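Local coordinates for putative sulfatase yidJ (Bacteroides fragilis, PDB 2QZU), which probably hydrolyses sulfate esters as a metal-binding enzyme of the arylsulfatase type, at residues I130-L135 and I170-Y175; A153-C158 and M182-T187; V435-R440 and K456-F461. One frame throughout, in Å; residues are numbered along the deposited sequence.

How the contacts relate
Contacts 1 and 2 adjoin, their centres about 6 Å apart, and share a backbone bond from Trp184 to Ala171 and one from Thr174 N to Asn155 OD1; contact 3 lies on the opposite side of the chain's centre, about 38 and 44 Å from them between centres. Contact 1 is fully buried and joins strands 126-130 and 168-172 of the large mixed sheet through parallel backbone bonds, with polar side chains just beyond. Contact 2, also mostly buried, lays a loop and a short strand's end beside strand 168-172, through tryptophans and a water. Contact 3 belongs to a separate antiparallel sheet, is partly buried, and joins strand to helix by apolar contacts without a hydrogen bond across.

Contact 1. Residues I130-L135 and I170-Y175; sequences IGKWHL and IAYGTY
Lys132 lies against the ring of Tyr172: its CA sits over one face, 4.0 Å from the Tyr172 ring centroid and 18° off the normal, in a CH-pi contact, while Lys132 CB comes within 3.6 Å of Tyr172 OH. A chi1 of 58° puts CG of Tyr172 between its backbone N and carbonyl carbon, and from there the ring reaches across to the neighbouring strand. Beyond CB the lysine chain is fully extended. Lys132 CG passes 3.4 Å from Gly173 O, and then the chain runs beside Thr174, with Lys132 CE 3.4 Å from Thr174 OG1. Lys132 NZ donates to a water 2.7 Å away, which bonds only weakly to that hydroxyl. Thr174 offers its carbon side to His134, with Thr174 CB over the middle of the imidazole, 4.0 Å from the centroid of the His134 ring.

Backbone bonds set this register. Gly131 N reaches Ile170 O at 2.9 Å, and Trp133 N meets Tyr172 O at 2.9 Å. The return bond from Tyr172 N to Gly131 O is less certain, and the one from His134 N to Gly173 O is weak. The chain turns a corner at Gly131, and the pairing with the strand around 170 continues past it.

Further out, Lys132 NZ forms a salt bridge with Asp36, and Tyr172 OH is bonded to Asn229. His134 ND1 is bonded to Ser76 OG and NE2 to Cys98 O, a pair of bonds that fixes the rotation of the ring. Ser76 is the residue predicted to become 3-oxoalanine in the mature enzyme, though here it is plain serine; His134, which follows strand 126-130 and bonds to that serine, therefore probably lines the active site of a sulfatase, and Lys132, paired with Asp36, is consistent with a place nearby.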
# COMPACT_ATOMS: atom_id res chain seq x y z
N ILE A 130 11.31 3.64 -23.66
CA ILE A 130 9.99 3.38 -23.10
C ILE A 130 10.14 2.94 -21.65
O ILE A 130 10.91 2.02 -21.36
CB ILE A 130 9.28 2.23 -23.88
CG1 ILE A 130 9.17 2.60 -25.36
CG2 ILE A 130 7.91 1.96 -23.29
CD1 ILE A 130 8.70 1.44 -26.23
N GLY A 131 9.43 3.60 -20.74
CA GLY A 131 9.52 3.19 -19.34
C GLY A 131 10.07 4.20 -18.36
O GLY A 131 10.01 5.41 -18.59
N LYS A 132 10.61 3.68 -17.26
CA LYS A 132 11.17 4.49 -16.18
C LYS A 132 12.53 5.09 -16.53
O LYS A 132 13.45 4.38 -16.94
CB LYS A 132 11.28 3.62 -14.93
CG LYS A 132 11.88 4.31 -13.72
CD LYS A 132 11.94 3.34 -12.55
CE LYS A 132 12.66 3.97 -11.37
NZ LYS A 132 12.81 3.01 -10.24
N TRP A 133 12.66 6.40 -16.33
CA TRP A 133 13.89 7.14 -16.61
C TRP A 133 14.61 7.46 -15.30
O TRP A 133 15.79 7.16 -15.12
CB TRP A 133 13.51 8.44 -17.35
CG TRP A 133 14.64 9.38 -17.67
CD1 TRP A 133 14.75 10.69 -17.28
CD2 TRP A 133 15.77 9.12 -18.52
NE1 TRP A 133 15.88 11.25 -17.83
CE2 TRP A 133 16.52 10.32 -18.60
CE3 TRP A 133 16.21 7.99 -19.23
CZ2 TRP A 133 17.69 10.42 -19.36
CZ3 TRP A 133 17.39 8.09 -19.98
CH2 TRP A 133 18.11 9.30 -20.04
N HIS A 134 13.86 8.08 -14.38
CA HIS A 134 14.33 8.46 -13.05
C HIS A 134 15.70 9.15 -13.00
O HIS A 134 16.54 8.80 -12.18
CB HIS A 134 14.36 7.24 -12.12
CG HIS A 134 14.27 7.58 -10.67
ND1 HIS A 134 14.51 6.66 -9.67
CD2 HIS A 134 13.95 8.74 -10.04
CE1 HIS A 134 14.34 7.23 -8.49
NE2 HIS A 134 14.00 8.50 -8.69
N LEU A 135 15.91 10.13 -13.88
CA LEU A 135 17.18 10.85 -13.90
C LEU A 135 17.00 12.37 -13.91
O LEU A 135 17.95 13.11 -14.17
CB LEU A 135 18.02 10.40 -15.10
CG LEU A 135 18.73 9.06 -14.90
CD1 LEU A 135 19.28 8.56 -16.23
CD2 LEU A 135 19.86 9.21 -13.87
N ILE A 170 8.22 7.49 -24.56
CA ILE A 170 7.00 7.08 -23.86
C ILE A 170 7.55 6.68 -22.51
O ILE A 170 7.81 5.51 -22.24
CB ILE A 170 6.34 5.87 -24.53
CG1 ILE A 170 5.99 6.21 -25.98
CG2 ILE A 170 5.09 5.48 -23.76
CD1 ILE A 170 5.49 5.03 -26.79
N ALA A 171 7.74 7.68 -21.64
CA ALA A 171 8.35 7.42 -20.35
C ALA A 171 7.87 8.32 -19.23
O ALA A 171 7.02 9.19 -19.41
CB ALA A 171 9.85 7.56 -20.50
N TYR A 172 8.44 8.08 -18.05
CA TYR A 172 8.13 8.84 -16.85
C TYR A 172 9.36 8.89 -15.94
O TYR A 172 10.38 8.26 -16.24
CB TYR A 172 6.94 8.21 -16.11
CG TYR A 172 7.17 6.76 -15.71
CD1 TYR A 172 6.99 5.72 -16.62
CD2 TYR A 172 7.57 6.44 -14.41
CE1 TYR A 172 7.21 4.39 -16.25
CE2 TYR A 172 7.79 5.12 -14.03
CZ TYR A 172 7.61 4.10 -14.95
OH TYR A 172 7.81 2.80 -14.57
N GLY A 173 9.28 9.66 -14.86
CA GLY A 173 10.39 9.75 -13.92
C GLY A 173 10.39 8.48 -13.09
O GLY A 173 11.24 7.61 -13.28
N THR A 174 9.46 8.40 -12.15
CA THR A 174 9.29 7.20 -11.34
C THR A 174 7.84 7.22 -10.86
O THR A 174 7.25 8.29 -10.67
CB THR A 174 10.29 7.11 -10.15
OG1 THR A 174 10.28 5.76 -9.65
CG2 THR A 174 9.95 8.08 -9.04
N TYR A 175 7.25 6.03 -10.72
CA TYR A 175 5.85 5.88 -10.34
C TYR A 175 5.68 4.38 -10.14
O TYR A 175 6.02 3.60 -11.04
CB TYR A 175 4.97 6.36 -11.50
CG TYR A 175 3.48 6.21 -11.31
CD1 TYR A 175 2.71 7.25 -10.79
CD2 TYR A 175 2.83 5.05 -11.72
CE1 TYR A 175 1.32 7.14 -10.69
CE2 TYR A 175 1.46 4.92 -11.62
CZ TYR A 175 0.71 5.96 -11.11
OH TYR A 175 -0.66 5.84 -11.06
O HOH W 1 10.34 2.32 -9.32

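Contact 2. Residues A153-C158 and M182-T187; sequences AWNEWC and MYWNTT
Glu156, whose carbonyl O lies 3.8 Å from Trp184 CZ3, has its carboxylate oxygen OE2 gripped twice: by Trp157 N at 2.8 Å, arriving from above the carboxylate plane, and by Arg190 NE in a salt bridge. Arg190 also accepts from Trp184 NE1 through its backbone O, so one residue steadies both sides of the contact. Trp157 lies across one face of the Trp184 indole. Trp157 CA sits 4.0 Å from the centroid of the Trp184 six-membered ring in a CH-pi contact, and Trp157 CD1 comes 3.4 Å from Trp184 CD1. The two five-membered rings meet obliquely, with planes at 48°. Trp157 NE1 donates to a water in the ring plane at 3.0 Å, and the water donates in turn to Asn185 O at 2.7 Å. Asn155 OD1 sits at the edge of the Trp184 ring, in its plane, and accepts from Thr174 N. With Trp184 also bonded through its backbone to Ala171, loop 153-158 and the segment 182-187 together flank strand 168-172, the outermost strand of the mixed sheet that forms the core of the alkaline-phosphatase-like sulfatase fold.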
# COMPACT_ATOMS: atom_id res chain seq x y z
N ALA A 153 8.80 15.00 -3.24
CA ALA A 153 8.32 14.64 -4.58
C ALA A 153 9.38 13.81 -5.29
O ALA A 153 10.58 14.07 -5.15
CB ALA A 153 8.02 15.90 -5.39
N TRP A 154 8.94 12.83 -6.09
CA TRP A 154 9.86 11.93 -6.78
C TRP A 154 9.77 11.89 -8.30
O TRP A 154 10.72 11.49 -8.97
CB TRP A 154 9.66 10.50 -6.28
CG TRP A 154 10.13 10.26 -4.88
CD1 TRP A 154 9.60 10.78 -3.74
CD2 TRP A 154 11.25 9.48 -4.49
NE1 TRP A 154 10.33 10.37 -2.65
CE2 TRP A 154 11.35 9.57 -3.08
CE3 TRP A 154 12.19 8.70 -5.19
CZ2 TRP A 154 12.35 8.91 -2.36
CZ3 TRP A 154 13.19 8.05 -4.47
CH2 TRP A 154 13.26 8.16 -3.06
N ASN A 155 8.63 12.30 -8.84
CA ASN A 155 8.41 12.22 -10.28
C ASN A 155 8.52 13.56 -10.99
O ASN A 155 8.03 14.58 -10.50
CB ASN A 155 7.05 11.56 -10.51
CG ASN A 155 6.75 11.31 -11.97
OD1 ASN A 155 7.59 10.83 -12.73
ND2 ASN A 155 5.53 11.62 -12.37
N GLU A 156 9.19 13.55 -12.14
CA GLU A 156 9.37 14.77 -12.92
C GLU A 156 9.40 14.45 -14.42
O GLU A 156 9.72 13.34 -14.82
CB GLU A 156 10.67 15.47 -12.49
CG GLU A 156 10.96 16.77 -13.22
CD GLU A 156 9.81 17.77 -13.13
OE1 GLU A 156 9.52 18.26 -12.01
OE2 GLU A 156 9.18 18.05 -14.17
N TRP A 157 9.04 15.44 -15.22
CA TRP A 157 9.01 15.31 -16.68
C TRP A 157 10.42 15.48 -17.24
O TRP A 157 11.25 16.17 -16.65
CB TRP A 157 8.10 16.42 -17.25
CG TRP A 157 7.97 16.47 -18.75
CD1 TRP A 157 7.54 15.47 -19.58
CD2 TRP A 157 8.20 17.61 -19.59
NE1 TRP A 157 7.48 15.91 -20.88
CE2 TRP A 157 7.88 17.23 -20.91
CE3 TRP A 157 8.64 18.92 -19.35
CZ2 TRP A 157 7.99 18.11 -22.00
CZ3 TRP A 157 8.75 19.80 -20.43
CH2 TRP A 157 8.42 19.38 -21.74
N CYS A 158 10.69 14.84 -18.37
CA CYS A 158 11.98 14.97 -19.02
C CYS A 158 11.73 15.73 -20.31
O CYS A 158 11.21 15.17 -21.27
CB CYS A 158 12.60 13.61 -19.35
SG CYS A 158 14.27 13.73 -20.07
N MSE A 182 1.56 5.74 -15.59
CA MSE A 182 1.39 6.96 -16.37
C MSE A 182 2.63 7.18 -17.22
O MSE A 182 3.72 6.68 -16.90
CB MSE A 182 1.10 8.17 -15.47
CG MSE A 182 1.95 8.28 -14.22
SE MSE A 182 3.72 8.92 -14.58
CE MSE A 182 4.31 9.24 -12.78
N TYR A 183 2.46 7.92 -18.31
CA TYR A 183 3.54 8.18 -19.24
C TYR A 183 3.36 9.52 -19.93
O TYR A 183 2.28 10.12 -19.91
CB TYR A 183 3.56 7.12 -20.35
CG TYR A 183 3.67 5.70 -19.88
CD1 TYR A 183 4.91 5.09 -19.71
CD2 TYR A 183 2.53 4.96 -19.56
CE1 TYR A 183 5.02 3.79 -19.23
CE2 TYR A 183 2.62 3.66 -19.07
CZ TYR A 183 3.87 3.08 -18.91
OH TYR A 183 3.97 1.81 -18.41
N TRP A 184 4.45 9.98 -20.54
CA TRP A 184 4.45 11.19 -21.34
C TRP A 184 4.88 10.66 -22.70
O TRP A 184 5.87 9.92 -22.79
CB TRP A 184 5.51 12.18 -20.88
CG TRP A 184 5.12 13.07 -19.75
CD1 TRP A 184 4.39 14.23 -19.83
CD2 TRP A 184 5.51 12.93 -18.39
NE1 TRP A 184 4.32 14.82 -18.59
CE2 TRP A 184 4.99 14.04 -17.69
CE3 TRP A 184 6.25 11.96 -17.69
CZ2 TRP A 184 5.20 14.22 -16.31
CZ3 TRP A 184 6.45 12.14 -16.33
CH2 TRP A 184 5.93 13.26 -15.65
N ASN A 185 4.14 10.99 -23.75
CA ASN A 185 4.51 10.58 -25.09
C ASN A 185 5.53 11.62 -25.56
O ASN A 185 5.85 12.55 -24.82
CB ASN A 185 3.29 10.54 -26.01
CG ASN A 185 2.50 11.82 -25.97
OD1 ASN A 185 3.01 12.88 -26.31
ND2 ASN A 185 1.24 11.73 -25.56
N THR A 186 6.01 11.49 -26.79
CA THR A 186 7.03 12.40 -27.31
C THR A 186 6.73 13.90 -27.29
O THR A 186 7.59 14.70 -26.91
CB THR A 186 7.44 12.01 -28.75
OG1 THR A 186 7.86 10.64 -28.76
CG2 THR A 186 8.59 12.88 -29.24
N THR A 187 5.51 14.29 -27.66
CA THR A 187 5.17 15.71 -27.71
C THR A 187 4.31 16.27 -26.58
O THR A 187 3.98 17.46 -26.58
CB THR A 187 4.47 16.05 -29.04
OG1 THR A 187 3.32 15.21 -29.19
CG2 THR A 187 5.42 15.82 -30.20
O HOH W 2 6.60 14.80 -23.47

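Contact 3. Residues V435-R440 and K456-F461; sequences VILFDR and KLTHTF
Leu437 spreads its two methyls over the helix: Leu437 CD1 comes 3.8 Å from Phe461 CE2, Leu437 CD2 lies 3.7 Å from Leu457 CD2, and both pairs of side chains cross at about a right angle. With CG anti to the backbone N (chi1 177°), the branch extends straight from the strand and straddles the two helix residues, one turn apart. Leu437 CD2 also lies 4.0 Å from Thr458 OG1, as the two side chains slide past each other. That hydroxyl is turned back along the helix and bonded to Gln454 O, and Thr458 CG2, the other branch, meets Val435 CG1 tip to tip at 3.7 Å. The helix is 455-471, close to the C-terminus, and the strand is 431-439, an edge of the four-stranded antiparallel sheet in the smaller C-terminal part of the sulfatase fold. The helix packs on one side of that sheet, its local axis 10.1 Å from that of the strand and turned 109° to it. Phe461 extends the packing to strand 421-428, where its ring meets that of Tyr423 with planes at about 25°, and Leu457 and Thr458 touch the same strand at Tyr421 and Tyr423. Next to this apolar patch, Asn449 pins the strand edge, its OD1 taking Leu437 N and its ND2 giving to Val435 O.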
# COMPACT_ATOMS: atom_id res chain seq x y z
N VAL A 435 35.27 -0.89 8.97
CA VAL A 435 35.92 -1.70 7.95
C VAL A 435 35.17 -3.03 7.88
O VAL A 435 34.95 -3.68 8.90
CB VAL A 435 37.41 -1.97 8.28
CG1 VAL A 435 38.05 -2.80 7.18
CG2 VAL A 435 38.15 -0.65 8.44
N ILE A 436 34.77 -3.42 6.68
CA ILE A 436 34.02 -4.64 6.49
C ILE A 436 34.69 -5.54 5.45
O ILE A 436 35.11 -5.07 4.39
CB ILE A 436 32.58 -4.32 6.05
CG1 ILE A 436 31.92 -3.43 7.10
CG2 ILE A 436 31.78 -5.60 5.84
CD1 ILE A 436 30.67 -2.72 6.62
N LEU A 437 34.78 -6.83 5.75
CA LEU A 437 35.38 -7.78 4.83
C LEU A 437 34.67 -9.12 4.92
O LEU A 437 34.53 -9.68 6.00
CB LEU A 437 36.87 -7.96 5.14
CG LEU A 437 37.62 -8.99 4.28
CD1 LEU A 437 37.54 -8.60 2.81
CD2 LEU A 437 39.08 -9.07 4.74
N PHE A 438 34.21 -9.61 3.78
CA PHE A 438 33.53 -10.90 3.72
C PHE A 438 34.26 -11.83 2.75
O PHE A 438 34.64 -11.41 1.65
CB PHE A 438 32.09 -10.76 3.23
CG PHE A 438 31.19 -10.00 4.16
CD1 PHE A 438 30.63 -8.78 3.77
CD2 PHE A 438 30.88 -10.50 5.42
CE1 PHE A 438 29.77 -8.09 4.62
CE2 PHE A 438 30.03 -9.82 6.28
CZ PHE A 438 29.47 -8.61 5.87
N ASP A 439 34.44 -13.07 3.16
CA ASP A 439 35.07 -14.09 2.32
C ASP A 439 33.87 -14.86 1.79
O ASP A 439 33.31 -15.71 2.49
CB ASP A 439 35.95 -15.02 3.17
CG ASP A 439 36.60 -16.12 2.35
OD1 ASP A 439 36.02 -16.52 1.31
OD2 ASP A 439 37.67 -16.60 2.75
N ARG A 440 33.46 -14.58 0.56
CA ARG A 440 32.29 -15.23 -0.01
C ARG A 440 32.43 -16.72 -0.32
O ARG A 440 31.44 -17.40 -0.56
CB ARG A 440 31.83 -14.47 -1.26
CG ARG A 440 31.51 -13.00 -1.00
CD ARG A 440 30.59 -12.44 -2.08
NE ARG A 440 31.12 -12.66 -3.42
CZ ARG A 440 32.15 -12.00 -3.95
NH1 ARG A 440 32.77 -11.06 -3.26
NH2 ARG A 440 32.56 -12.31 -5.18
N LYS A 456 46.31 -8.25 7.40
CA LYS A 456 47.17 -8.25 6.22
C LYS A 456 46.36 -8.03 4.95
O LYS A 456 46.70 -7.20 4.11
CB LYS A 456 47.94 -9.57 6.12
CG LYS A 456 48.93 -9.63 4.96
CD LYS A 456 49.71 -10.94 4.94
CE LYS A 456 48.84 -12.13 4.59
NZ LYS A 456 49.62 -13.40 4.55
N LEU A 457 45.29 -8.80 4.82
CA LEU A 457 44.41 -8.72 3.66
C LEU A 457 43.74 -7.35 3.58
O LEU A 457 43.66 -6.76 2.50
CB LEU A 457 43.35 -9.83 3.76
CG LEU A 457 42.45 -10.08 2.56
CD1 LEU A 457 43.28 -10.46 1.35
CD2 LEU A 457 41.46 -11.19 2.91
N THR A 458 43.28 -6.86 4.72
CA THR A 458 42.62 -5.56 4.78
C THR A 458 43.56 -4.45 4.32
O THR A 458 43.15 -3.51 3.64
CB THR A 458 42.14 -5.25 6.22
OG1 THR A 458 41.25 -6.29 6.65
CG2 THR A 458 41.41 -3.93 6.27
N HIS A 459 44.83 -4.56 4.68
CA HIS A 459 45.82 -3.56 4.28
C HIS A 459 46.01 -3.58 2.77
O HIS A 459 46.18 -2.54 2.14
CB HIS A 459 47.15 -3.83 4.99
CG HIS A 459 48.29 -2.99 4.49
ND1 HIS A 459 49.00 -3.31 3.35
CD2 HIS A 459 48.82 -1.84 4.96
CE1 HIS A 459 49.92 -2.39 3.14
NE2 HIS A 459 49.84 -1.49 4.10
N THR A 460 45.97 -4.78 2.19
CA THR A 460 46.13 -4.93 0.75
C THR A 460 44.95 -4.29 0.01
O THR A 460 45.14 -3.55 -0.95
CB THR A 460 46.21 -6.42 0.35
OG1 THR A 460 47.29 -7.04 1.07
CG2 THR A 460 46.46 -6.56 -1.14
N PHE A 461 43.74 -4.58 0.47
CA PHE A 461 42.55 -4.01 -0.16
C PHE A 461 42.53 -2.50 0.04
O PHE A 461 42.04 -1.76 -0.81
CB PHE A 461 41.28 -4.65 0.41
CG PHE A 461 41.00 -6.04 -0.11
CD1 PHE A 461 41.01 -6.30 -1.47
CD2 PHE A 461 40.71 -7.07 0.77
CE1 PHE A 461 40.72 -7.58 -1.96
CE2 PHE A 461 40.42 -8.36 0.30
CZ PHE A 461 40.42 -8.61 -1.07